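Local coordinates for protein P47 (Clostridium botulinum, PDB 6EKT), which may form part of a progenitor toxin complex that shields botulinum neurotoxin in the host gut, and has the fold of tubular lipid-binding proteins, at residues K351-Y365 and I388-N401. Sequence-based numbering, arbitrary orientation.
Sequences KKAYFEVDKNPTSSY and IKSIEGALGFELIN
Phe355 and Phe397 run alongside each other in the same direction in the tight half of this contact. CD2 of Phe355 sits over one face of the Phe397 ring, 3.5 Å from its CZ. The ring planes make 35°, an oblique pairing. CD2 of Leu399 meets the edge of the Phe355 ring at CE2. Phe247 of helix 244-252 and Leu316 of strand 315-326 pack on the same cluster. Between the antiparallel backbones, the amide N of Phe355 gives a nearly straight bond to Phe397 O, and Leu399 N donates to Ala353 O at 2.8 Å. The return bond, from Phe397 N to Phe355 O, is longer and bent. Water 1 bridges Ala353 N and Leu399 O. At the end of this pairing, ND2 of Asn401 reaches Lys351 O at 2.6 Å, with that oxygen close to its amide plane. CG of Asn401 is anti to its backbone N (chi1 179°), which carries the amide across to this carbonyl. The fold is TULIP-like, a sheet wrapped around a long helix. Here residues 397-398, just after helix 374-394, add a short, weakly bonded edge strand beside 352-368. Toward the helix the direct backbone bonds stop, and two waters bridge the segments between a few side-chain contacts. Val357 rests its methyls by the carbonyls of Glu392 and Gly393. Water 2 links Asp358 N to Glu392 O. The extended Glu392 side chain crosses Pro361 at about a right angle, with CD 3.4 Å from the proline CG. Its OE2 accepts from water 3, which also bonds Ser363 OG. On the exposed side, Lys352 NZ stays 4.2 Å from Glu398 OE1, too far for a salt bridge.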
loop_
_atom_site.group_PDB
_atom_site.type_symbol
_atom_site.label_atom_id
_atom_site.label_comp_id
_atom_site.label_asym_id
_atom_site.label_seq_id
_atom_site.Cartn_x
_atom_site.Cartn_y
_atom_site.Cartn_z
ATOM N N LYS A 351 -5.131 17.536 -9.097
ATOM C CA LYS A 351 -4.655 16.142 -9.037
ATOM C C LYS A 351 -3.184 15.992 -9.442
ATOM O O LYS A 351 -2.766 14.929 -9.902
ATOM C CB LYS A 351 -5.575 15.211 -9.876
ATOM C CG LYS A 351 -6.815 14.659 -9.166
ATOM C CD LYS A 351 -7.763 15.733 -8.657
ATOM C CE LYS A 351 -8.969 15.141 -7.950
ATOM N NZ LYS A 351 -9.791 16.281 -7.472
ATOM N N LYS A 352 -2.402 17.058 -9.289
ATOM C CA LYS A 352 -0.970 16.976 -9.548
ATOM C C LYS A 352 -0.248 16.607 -8.264
ATOM O O LYS A 352 -0.563 17.135 -7.186
ATOM C CB LYS A 352 -0.401 18.286 -10.119
ATOM C CG LYS A 352 -0.878 18.645 -11.523
ATOM C CD LYS A 352 -0.062 19.804 -12.099
ATOM C CE LYS A 352 -0.746 20.402 -13.317
ATOM N NZ LYS A 352 0.197 21.292 -14.036
ATOM N N ALA A 353 0.702 15.690 -8.402
ATOM C CA ALA A 353 1.609 15.279 -7.332
ATOM C C ALA A 353 3.006 15.597 -7.830
ATOM O O ALA A 353 3.423 15.120 -8.896
ATOM C CB ALA A 353 1.483 13.800 -7.051
ATOM N N TYR A 354 3.719 16.409 -7.056
ATOM C CA TYR A 354 4.996 16.955 -7.491
ATOM C C TYR A 354 5.884 17.281 -6.305
ATOM O O TYR A 354 5.421 17.399 -5.159
ATOM C CB TYR A 354 4.770 18.206 -8.382
ATOM C CG TYR A 354 4.065 19.366 -7.685
ATOM C CD1 TYR A 354 2.667 19.432 -7.614
ATOM C CD2 TYR A 354 4.808 20.406 -7.095
ATOM C CE1 TYR A 354 2.024 20.496 -6.978
ATOM C CE2 TYR A 354 4.178 21.465 -6.450
ATOM C CZ TYR A 354 2.794 21.506 -6.391
ATOM O OH TYR A 354 2.189 22.563 -5.750
ATOM N N PHE A 355 7.167 17.439 -6.602
ATOM C CA PHE A 355 8.124 17.921 -5.646
ATOM C C PHE A 355 8.437 19.390 -5.990
ATOM O O PHE A 355 8.822 19.688 -7.118
ATOM C CB PHE A 355 9.367 17.043 -5.670
ATOM C CG PHE A 355 9.146 15.671 -5.086
ATOM C CD1 PHE A 355 9.271 15.464 -3.712
ATOM C CD2 PHE A 355 8.784 14.590 -5.910
ATOM C CE1 PHE A 355 9.066 14.206 -3.174
ATOM C CE2 PHE A 355 8.585 13.321 -5.369
ATOM C CZ PHE A 355 8.731 13.133 -4.001
ATOM N N GLU A 356 8.205 20.278 -5.022
ATOM C CA GLU A 356 8.400 21.720 -5.174
ATOM C C GLU A 356 9.862 22.035 -5.388
ATOM O O GLU A 356 10.735 21.324 -4.880
ATOM C CB GLU A 356 7.972 22.461 -3.903
ATOM C CG GLU A 356 6.501 22.804 -3.764
ATOM C CD GLU A 356 6.206 23.523 -2.453
ATOM O OE1 GLU A 356 7.139 23.672 -1.621
ATOM O OE2 GLU A 356 5.037 23.918 -2.240
ATOM N N VAL A 357 10.124 23.135 -6.100
ATOM C CA VAL A 357 11.477 23.703 -6.155
ATOM C C VAL A 357 11.788 24.277 -4.772
ATOM O O VAL A 357 10.895 24.837 -4.108
ATOM C CB VAL A 357 11.563 24.810 -7.238
ATOM C CG1 VAL A 357 12.956 25.413 -7.300
ATOM C CG2 VAL A 357 11.165 24.249 -8.603
ATOM N N ASP A 358 13.024 24.106 -4.323
ATOM C CA ASP A 358 13.462 24.677 -3.065
ATOM C C ASP A 358 13.538 26.199 -3.228
ATOM O O ASP A 358 14.159 26.699 -4.168
ATOM C CB ASP A 358 14.818 24.085 -2.674
ATOM C CG ASP A 358 15.214 24.398 -1.254
ATOM O OD1 ASP A 358 14.586 25.239 -0.588
ATOM O OD2 ASP A 358 16.191 23.794 -0.782
ATOM N N LYS A 359 12.886 26.924 -2.327
ATOM C CA LYS A 359 12.958 28.391 -2.354
ATOM C C LYS A 359 14.231 28.922 -1.721
ATOM O O LYS A 359 14.637 30.058 -1.995
ATOM C CB LYS A 359 11.726 29.014 -1.712
ATOM C CG LYS A 359 10.454 28.848 -2.555
ATOM C CD LYS A 359 9.174 28.865 -1.719
ATOM C CE LYS A 359 8.866 30.232 -1.137
ATOM N NZ LYS A 359 7.906 31.031 -1.956
ATOM N N ASN A 360 14.866 28.111 -0.881
ATOM C CA ASN A 360 16.098 28.517 -0.201
ATOM C C ASN A 360 17.158 27.413 -0.267
ATOM O O ASN A 360 17.615 26.919 0.792
ATOM C CB ASN A 360 15.818 28.944 1.258
ATOM C CG ASN A 360 14.820 30.078 1.358
ATOM O OD1 ASN A 360 13.658 29.852 1.686
ATOM N ND2 ASN A 360 15.258 31.292 1.066
ATOM N N PRO A 361 17.556 27.013 -1.498
ATOM C CA PRO A 361 18.628 26.018 -1.616
ATOM C C PRO A 361 19.966 26.589 -1.132
ATOM O O PRO A 361 20.079 27.797 -0.968
ATOM C CB PRO A 361 18.683 25.746 -3.123
ATOM C CG PRO A 361 18.215 27.006 -3.746
ATOM C CD PRO A 361 17.152 27.528 -2.830
ATOM N N THR A 362 20.957 25.744 -0.879
ATOM C CA THR A 362 22.275 26.260 -0.516
ATOM C C THR A 362 23.290 25.810 -1.542
ATOM O O THR A 362 23.136 24.751 -2.157
ATOM C CB THR A 362 22.736 25.850 0.888
ATOM O OG1 THR A 362 22.675 24.434 1.015
ATOM C CG2 THR A 362 21.861 26.483 1.934
ATOM N N SER A 363 24.300 26.639 -1.760
ATOM C CA SER A 363 25.351 26.285 -2.725
ATOM C C SER A 363 26.692 26.878 -2.336
ATOM O O SER A 363 26.767 27.788 -1.498
ATOM C CB SER A 363 24.970 26.747 -4.145
ATOM O OG SER A 363 24.883 28.151 -4.181
ATOM N N SER A 364 27.753 26.363 -2.954
ATOM C CA SER A 364 29.078 26.970 -2.832
ATOM C C SER A 364 29.810 26.713 -4.139
ATOM O O SER A 364 29.387 25.865 -4.941
ATOM C CB SER A 364 29.854 26.395 -1.635
ATOM O OG SER A 364 29.984 24.978 -1.747
ATOM N N TYR A 365 30.891 27.441 -4.366
ATOM C CA TYR A 365 31.619 27.312 -5.619
ATOM C C TYR A 365 33.060 27.689 -5.397
ATOM O O TYR A 365 33.389 28.382 -4.402
ATOM C CB TYR A 365 30.989 28.182 -6.730
ATOM C CG TYR A 365 30.824 29.634 -6.345
ATOM C CD1 TYR A 365 31.854 30.546 -6.541
ATOM C CD2 TYR A 365 29.637 30.088 -5.778
ATOM C CE1 TYR A 365 31.718 31.887 -6.169
ATOM C CE2 TYR A 365 29.478 31.430 -5.413
ATOM C CZ TYR A 365 30.520 32.316 -5.616
ATOM O OH TYR A 365 30.371 33.625 -5.248
ATOM N N ILE A 388 24.340 27.227 -11.472
ATOM C CA ILE A 388 23.763 26.862 -10.175
ATOM C C ILE A 388 22.248 27.123 -10.171
ATOM O O ILE A 388 21.463 26.224 -9.794
ATOM C CB ILE A 388 24.476 27.606 -8.998
ATOM C CG1 ILE A 388 25.887 27.021 -8.778
ATOM C CG2 ILE A 388 23.652 27.479 -7.707
ATOM C CD1 ILE A 388 26.789 27.859 -7.873
ATOM N N LYS A 389 21.834 28.303 -10.646
ATOM C CA LYS A 389 20.388 28.656 -10.668
ATOM C C LYS A 389 19.599 27.722 -11.587
ATOM O O LYS A 389 18.483 27.282 -11.230
ATOM C CB LYS A 389 20.166 30.112 -11.060
ATOM C CG LYS A 389 20.700 31.099 -10.010
ATOM C CD LYS A 389 19.825 31.171 -8.780
ATOM C CE LYS A 389 18.449 31.767 -9.083
ATOM N NZ LYS A 389 17.569 31.769 -7.872
ATOM N N SER A 390 20.193 27.385 -12.734
ATOM C CA SER A 390 19.545 26.451 -13.681
ATOM C C SER A 390 19.249 25.104 -13.023
ATOM O O SER A 390 18.106 24.627 -13.053
ATOM C CB SER A 390 20.389 26.252 -14.947
ATOM O OG SER A 390 19.718 25.383 -15.846
ATOM N N ILE A 391 20.282 24.512 -12.421
ATOM C CA ILE A 391 20.168 23.213 -11.778
ATOM C C ILE A 391 19.163 23.281 -10.627
ATOM O O ILE A 391 18.236 22.454 -10.564
ATOM C CB ILE A 391 21.540 22.679 -11.316
ATOM C CG1 ILE A 391 22.443 22.449 -12.538
ATOM C CG2 ILE A 391 21.386 21.414 -10.450
ATOM C CD1 ILE A 391 23.906 22.214 -12.190
ATOM N N GLU A 392 19.305 24.285 -9.753
ATOM C CA GLU A 392 18.389 24.438 -8.599
ATOM C C GLU A 392 16.947 24.492 -9.047
ATOM O O GLU A 392 16.091 23.872 -8.436
ATOM C CB GLU A 392 18.708 25.699 -7.786
ATOM C CG GLU A 392 19.990 25.547 -6.976
ATOM C CD GLU A 392 20.445 26.835 -6.316
ATOM O OE1 GLU A 392 19.928 27.925 -6.667
ATOM O OE2 GLU A 392 21.328 26.740 -5.426
ATOM N N GLY A 393 16.694 25.219 -10.139
ATOM C CA GLY A 393 15.330 25.426 -10.617
ATOM C C GLY A 393 14.762 24.179 -11.286
ATOM O O GLY A 393 13.548 24.050 -11.420
ATOM N N ALA A 394 15.644 23.274 -11.709
ATOM C CA ALA A 394 15.230 22.076 -12.451
ATOM C C ALA A 394 15.009 20.871 -11.529
ATOM O O ALA A 394 14.568 19.835 -11.994
ATOM C CB ALA A 394 16.256 21.733 -13.513
ATOM N N LEU A 395 15.337 21.006 -10.246
ATOM C CA LEU A 395 15.293 19.856 -9.317
ATOM C C LEU A 395 13.891 19.447 -8.873
ATOM O O LEU A 395 13.671 18.293 -8.455
ATOM C CB LEU A 395 16.195 20.105 -8.102
ATOM C CG LEU A 395 17.707 20.174 -8.355
ATOM C CD1 LEU A 395 18.416 20.482 -7.052
ATOM C CD2 LEU A 395 18.284 18.902 -8.972
ATOM N N GLY A 396 12.950 20.383 -8.945
ATOM C CA GLY A 396 11.538 20.062 -8.748
ATOM C C GLY A 396 10.994 19.312 -9.958
ATOM O O GLY A 396 11.437 19.543 -11.079
ATOM N N PHE A 397 10.031 18.414 -9.745
ATOM C CA PHE A 397 9.476 17.606 -10.849
ATOM C C PHE A 397 8.125 17.012 -10.453
ATOM O O PHE A 397 7.798 16.951 -9.260
ATOM C CB PHE A 397 10.458 16.480 -11.260
ATOM C CG PHE A 397 10.780 15.510 -10.141
ATOM C CD1 PHE A 397 11.806 15.787 -9.216
ATOM C CD2 PHE A 397 10.061 14.314 -10.006
ATOM C CE1 PHE A 397 12.094 14.901 -8.189
ATOM C CE2 PHE A 397 10.354 13.426 -8.979
ATOM C CZ PHE A 397 11.363 13.721 -8.074
ATOM N N GLU A 398 7.365 16.577 -11.457
ATOM C CA GLU A 398 6.041 16.015 -11.256
ATOM C C GLU A 398 6.095 14.495 -11.328
ATOM O O GLU A 398 6.822 13.928 -12.147
ATOM C CB GLU A 398 5.107 16.557 -12.347
ATOM C CG GLU A 398 3.645 16.670 -11.964
ATOM C CD GLU A 398 2.816 17.332 -13.068
ATOM O OE1 GLU A 398 3.240 18.367 -13.614
ATOM O OE2 GLU A 398 1.733 16.814 -13.385
ATOM N N LEU A 399 5.314 13.832 -10.470
ATOM C CA LEU A 399 5.059 12.422 -10.650
ATOM C C LEU A 399 3.983 12.260 -11.699
ATOM O O LEU A 399 3.194 13.183 -11.948
ATOM C CB LEU A 399 4.595 11.770 -9.340
ATOM C CG LEU A 399 5.499 11.877 -8.102
ATOM C CD1 LEU A 399 4.843 11.101 -6.965
ATOM C CD2 LEU A 399 6.914 11.359 -8.342
ATOM N N ILE A 400 3.954 11.083 -12.310
ATOM C CA ILE A 400 2.816 10.655 -13.110
ATOM C C ILE A 400 1.728 10.282 -12.121
ATOM O O ILE A 400 1.924 9.410 -11.247
ATOM C CB ILE A 400 3.152 9.422 -13.964
ATOM C CG1 ILE A 400 4.250 9.756 -14.973
ATOM C CG2 ILE A 400 1.899 8.867 -14.655
ATOM C CD1 ILE A 400 5.177 8.589 -15.209
ATOM N N ASN A 401 0.580 10.940 -12.241
ATOM C CA ASN A 401 -0.559 10.562 -11.436
ATOM C C ASN A 401 -1.290 9.405 -12.119
ATOM O O ASN A 401 -2.119 9.642 -12.997
ATOM C CB ASN A 401 -1.484 11.773 -11.182
ATOM C CG ASN A 401 -2.721 11.417 -10.348
ATOM O OD1 ASN A 401 -3.134 10.262 -10.282
ATOM N ND2 ASN A 401 -3.325 12.422 -9.726
HETATM O O HOH W 1 0.948 14.456 -10.837
HETATM O O HOH W 2 15.230 23.121 -5.911
HETATM O O HOH W 3 22.365 28.949 -4.498
#